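Local coordinates for protein Nrps/pks (Streptomyces albus, PDB 4OPE) that probably catalyses decarboxylative Claisen condensation, the chain-extending step of polyketide assembly, as a ketosynthase domain of the oxazolomycin synthase, at residues 25-30 and 364-369. Sequence-based numbering, arbitrary orientation.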
ATOM      1  N   ALA A  25     -19.426  -8.408 -19.237  1.00 35.79           N
ATOM      2  CA  ALA A  25     -20.039  -8.727 -20.530  1.00 36.25           C
ATOM      3  C   ALA A  25     -20.267  -7.451 -21.304  1.00 35.34           C
ATOM      4  O   ALA A  25     -20.036  -7.385 -22.503  1.00 36.08           O
ATOM      5  CB  ALA A  25     -21.346  -9.464 -20.348  1.00 36.33           C
ATOM      6  N   GLN A  26     -20.714  -6.430 -20.595  1.00 36.16           N
ATOM      7  CA  GLN A  26     -20.942  -5.134 -21.193  1.00 38.08           C
ATOM      8  C   GLN A  26     -19.580  -4.501 -21.514  1.00 36.62           C
ATOM      9  O   GLN A  26     -19.403  -3.918 -22.558  1.00 37.48           O
ATOM     10  CB  GLN A  26     -21.826  -4.298 -20.257  1.00 41.46           C
ATOM     11  CG  GLN A  26     -22.337  -3.000 -20.850  1.00 47.54           C
ATOM     12  CD  GLN A  26     -23.019  -3.196 -22.192  1.00 52.74           C
ATOM     13  OE1 GLN A  26     -23.918  -4.033 -22.313  1.00 64.03           O
ATOM     14  NE2 GLN A  26     -22.593  -2.446 -23.210  1.00 50.60           N
ATOM     15  N   PHE A  27     -18.580  -4.708 -20.673  1.00 34.36           N
ATOM     16  CA  PHE A  27     -17.264  -4.206 -20.968  1.00 34.57           C
ATOM     17  C   PHE A  27     -16.769  -4.764 -22.270  1.00 35.64           C
ATOM     18  O   PHE A  27     -16.209  -4.041 -23.109  1.00 37.08           O
ATOM     19  CB  PHE A  27     -16.321  -4.613 -19.831  1.00 35.87           C
ATOM     20  CG  PHE A  27     -14.949  -3.944 -19.837  1.00 33.19           C
ATOM     21  CD1 PHE A  27     -14.801  -2.614 -20.142  1.00 33.27           C
ATOM     22  CD2 PHE A  27     -13.819  -4.668 -19.473  1.00 32.07           C
ATOM     23  CE1 PHE A  27     -13.540  -2.015 -20.092  1.00 32.95           C
ATOM     24  CE2 PHE A  27     -12.566  -4.073 -19.414  1.00 31.90           C
ATOM     25  CZ  PHE A  27     -12.424  -2.755 -19.729  1.00 31.58           C
ATOM     26  N   TRP A  28     -16.990  -6.059 -22.455  1.00 37.41           N
ATOM     27  CA  TRP A  28     -16.480  -6.751 -23.636  1.00 36.73           C
ATOM     28  C   TRP A  28     -17.140  -6.241 -24.894  1.00 36.90           C
ATOM     29  O   TRP A  28     -16.455  -5.938 -25.827  1.00 35.46           O
ATOM     30  CB  TRP A  28     -16.615  -8.258 -23.543  1.00 34.60           C
ATOM     31  CG  TRP A  28     -16.158  -8.905 -24.821  1.00 35.76           C
ATOM     32  CD1 TRP A  28     -16.926  -9.601 -25.712  1.00 34.95           C
ATOM     33  CD2 TRP A  28     -14.836  -8.862 -25.392  1.00 36.09           C
ATOM     34  NE1 TRP A  28     -16.172 -10.010 -26.774  1.00 36.57           N
ATOM     35  CE2 TRP A  28     -14.885  -9.581 -26.609  1.00 36.43           C
ATOM     36  CE3 TRP A  28     -13.625  -8.295 -24.996  1.00 34.92           C
ATOM     37  CZ2 TRP A  28     -13.771  -9.761 -27.418  1.00 36.64           C
ATOM     38  CZ3 TRP A  28     -12.481  -8.496 -25.813  1.00 35.55           C
ATOM     39  CH2 TRP A  28     -12.576  -9.208 -27.006  1.00 36.72           C
ATOM     40  N   ARG A  29     -18.457  -6.155 -24.892  1.00 40.02           N
ATOM     41  CA  ARG A  29     -19.238  -5.527 -25.952  1.00 44.19           C
ATOM     42  C   ARG A  29     -18.621  -4.182 -26.375  1.00 45.04           C
ATOM     43  O   ARG A  29     -18.381  -3.923 -27.596  1.00 43.04           O
ATOM     44  CB  ARG A  29     -20.640  -5.238 -25.423  1.00 51.85           C
ATOM     45  CG  ARG A  29     -21.821  -5.790 -26.201  1.00 60.10           C
ATOM     46  CD  ARG A  29     -22.582  -6.889 -25.444  1.00 64.03           C
ATOM     47  NE  ARG A  29     -23.043  -6.475 -24.110  1.00 65.79           N
ATOM     48  CZ  ARG A  29     -23.428  -7.314 -23.143  1.00 66.43           C
ATOM     49  NH1 ARG A  29     -23.441  -8.639 -23.342  1.00 67.48           N
ATOM     50  NH2 ARG A  29     -23.795  -6.830 -21.961  1.00 62.66           N
ATOM     51  N   ASN A  30     -18.355  -3.336 -25.361  1.00 41.14           N
ATOM     52  CA  ASN A  30     -17.837  -1.990 -25.597  1.00 38.03           C
ATOM     53  C   ASN A  30     -16.460  -1.991 -26.208  1.00 38.59           C
ATOM     54  O   ASN A  30     -16.194  -1.233 -27.118  1.00 40.69           O
ATOM     55  CB  ASN A  30     -17.783  -1.207 -24.312  1.00 36.52           C
ATOM     56  CG  ASN A  30     -19.149  -0.906 -23.753  1.00 34.96           C
ATOM     57  OD1 ASN A  30     -20.182  -1.232 -24.369  1.00 33.31           O
ATOM     58  ND2 ASN A  30     -19.171  -0.283 -22.559  1.00 33.33           N
ATOM     59  N   VAL A 364      -7.149  -7.636 -21.421  1.00 34.27           N
ATOM     60  CA  VAL A 364      -6.365  -8.746 -21.956  1.00 33.99           C
ATOM     61  C   VAL A 364      -7.024 -10.117 -21.684  1.00 35.76           C
ATOM     62  O   VAL A 364      -7.123 -10.981 -22.570  1.00 36.36           O
ATOM     63  CB  VAL A 364      -4.969  -8.720 -21.352  1.00 33.16           C
ATOM     64  CG1 VAL A 364      -4.191  -9.990 -21.688  1.00 33.57           C
ATOM     65  CG2 VAL A 364      -4.255  -7.497 -21.874  1.00 34.03           C
ATOM     66  N   LEU A 365      -7.472 -10.322 -20.450  1.00 33.89           N
ATOM     67  CA  LEU A 365      -8.139 -11.568 -20.147  1.00 32.79           C
ATOM     68  C   LEU A 365      -9.285 -11.821 -21.104  1.00 32.23           C
ATOM     69  O   LEU A 365      -9.470 -12.924 -21.541  1.00 34.68           O
ATOM     70  CB  LEU A 365      -8.644 -11.574 -18.707  1.00 30.82           C
ATOM     71  CG  LEU A 365      -7.526 -11.456 -17.673  1.00 31.13           C
ATOM     72  CD1 LEU A 365      -8.072 -11.449 -16.251  1.00 30.63           C
ATOM     73  CD2 LEU A 365      -6.479 -12.549 -17.841  1.00 31.14           C
ATOM     74  N   LEU A 366     -10.073 -10.811 -21.406  1.00 32.84           N
ATOM     75  CA  LEU A 366     -11.184 -10.973 -22.335  1.00 34.75           C
ATOM     76  C   LEU A 366     -10.662 -11.260 -23.711  1.00 33.22           C
ATOM     77  O   LEU A 366     -11.231 -12.041 -24.430  1.00 32.16           O
ATOM     78  CB  LEU A 366     -12.081  -9.725 -22.373  1.00 37.22           C
ATOM     79  CG  LEU A 366     -12.812  -9.556 -21.044  1.00 39.58           C
ATOM     80  CD1 LEU A 366     -13.383  -8.160 -20.789  1.00 39.24           C
ATOM     81  CD2 LEU A 366     -13.877 -10.656 -20.952  1.00 41.02           C
ATOM     82  N   GLN A 367      -9.569 -10.637 -24.083  1.00 34.14           N
ATOM     83  CA  GLN A 367      -8.991 -10.946 -25.387  1.00 35.76           C
ATOM     84  C   GLN A 367      -8.628 -12.456 -25.450  1.00 35.90           C
ATOM     85  O   GLN A 367      -8.995 -13.148 -26.410  1.00 35.86           O
ATOM     86  CB  GLN A 367      -7.830  -9.997 -25.720  1.00 33.84           C
ATOM     87  CG  GLN A 367      -8.340  -8.617 -26.079  1.00 34.34           C
ATOM     88  CD  GLN A 367      -7.282  -7.656 -26.632  1.00 34.95           C
ATOM     89  OE1 GLN A 367      -7.595  -6.691 -27.316  1.00 36.35           O
ATOM     90  NE2 GLN A 367      -6.037  -7.923 -26.344  1.00 37.07           N
ATOM     91  N   PHE A 368      -7.953 -12.961 -24.419  1.00 35.12           N
ATOM     92  CA  PHE A 368      -7.611 -14.361 -24.369  1.00 35.86           C
ATOM     93  C   PHE A 368      -8.877 -15.183 -24.559  1.00 38.37           C
ATOM     94  O   PHE A 368      -8.918 -16.077 -25.432  1.00 41.42           O
ATOM     95  CB  PHE A 368      -6.961 -14.738 -23.054  1.00 34.59           C
ATOM     96  CG  PHE A 368      -5.505 -14.335 -22.917  1.00 35.37           C
ATOM     97  CD1 PHE A 368      -4.711 -14.035 -24.002  1.00 36.13           C
ATOM     98  CD2 PHE A 368      -4.921 -14.312 -21.656  1.00 35.93           C
ATOM     99  CE1 PHE A 368      -3.366 -13.705 -23.825  1.00 37.01           C
ATOM    100  CE2 PHE A 368      -3.579 -13.993 -21.472  1.00 37.60           C
ATOM    101  CZ  PHE A 368      -2.796 -13.687 -22.568  1.00 37.53           C
ATOM    102  N   ARG A 369      -9.924 -14.860 -23.804  1.00 38.07           N
ATOM    103  CA  ARG A 369     -11.117 -15.692 -23.813  1.00 40.77           C
ATOM    104  C   ARG A 369     -11.792 -15.737 -25.194  1.00 41.91           C
ATOM    105  O   ARG A 369     -12.153 -16.795 -25.659  1.00 38.70           O
ATOM    106  CB  ARG A 369     -12.137 -15.247 -22.774  1.00 43.50           C
ATOM    107  CG  ARG A 369     -13.484 -15.917 -23.024  1.00 49.10           C
ATOM    108  CD  ARG A 369     -14.523 -15.722 -21.928  1.00 57.10           C
ATOM    109  NE  ARG A 369     -14.011 -16.094 -20.598  1.00 67.91           N
ATOM    110  CZ  ARG A 369     -14.552 -15.729 -19.423  1.00 75.05           C
ATOM    111  NH1 ARG A 369     -15.655 -14.971 -19.365  1.00 76.43           N
ATOM    112  NH2 ARG A 369     -13.975 -16.123 -18.288  1.00 80.86           N
TER
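Gln26 OE1 accepts two N-H groups of Arg29 on a flank of helix 24-33 turned away from the interface, while Phe27 and Trp28 of the same helix meet Leu366 of helix 356-370. In this thiolase-fold ketosynthase the pair illustrates how one helix can divide polar and apolar duties around its circumference. Arg29 NH2 donates to Gln26 OE1 at 2.8 Å, moderately straight (154°); NE adds a longer bond, and both donors come from the same face of the amide, well above its plane. Arg29 NH1 forms a salt bridge with Glu475, so the guanidinium group has two partners, Gln26 and Glu475, which should limit its rotation.

No hydrogen bond joins segments 25-30 and 364-369. The axes of the two short segments run nearly perpendicular, crossing at -80° with a closest approach of 10.8 Å, so contact is concentrated at a few side chains. Trp28 sends its indole out with CG anti to the backbone N (chi1 176°), bringing the six-membered ring alongside the stem of Leu366, where CE3 touches CB. Further along Leu366, CD1 lies obliquely against the Phe27 ring, 3.8 Å from CD2. His370 stacks on the Trp28 ring, and Gln367, whose OE1 accepts from Val374 N, places its CG 4.2 Å from Trp28 CZ3. Over one indole face, near the rim, the backbone O of Leu366 stands 4.0 Å above the ring plane.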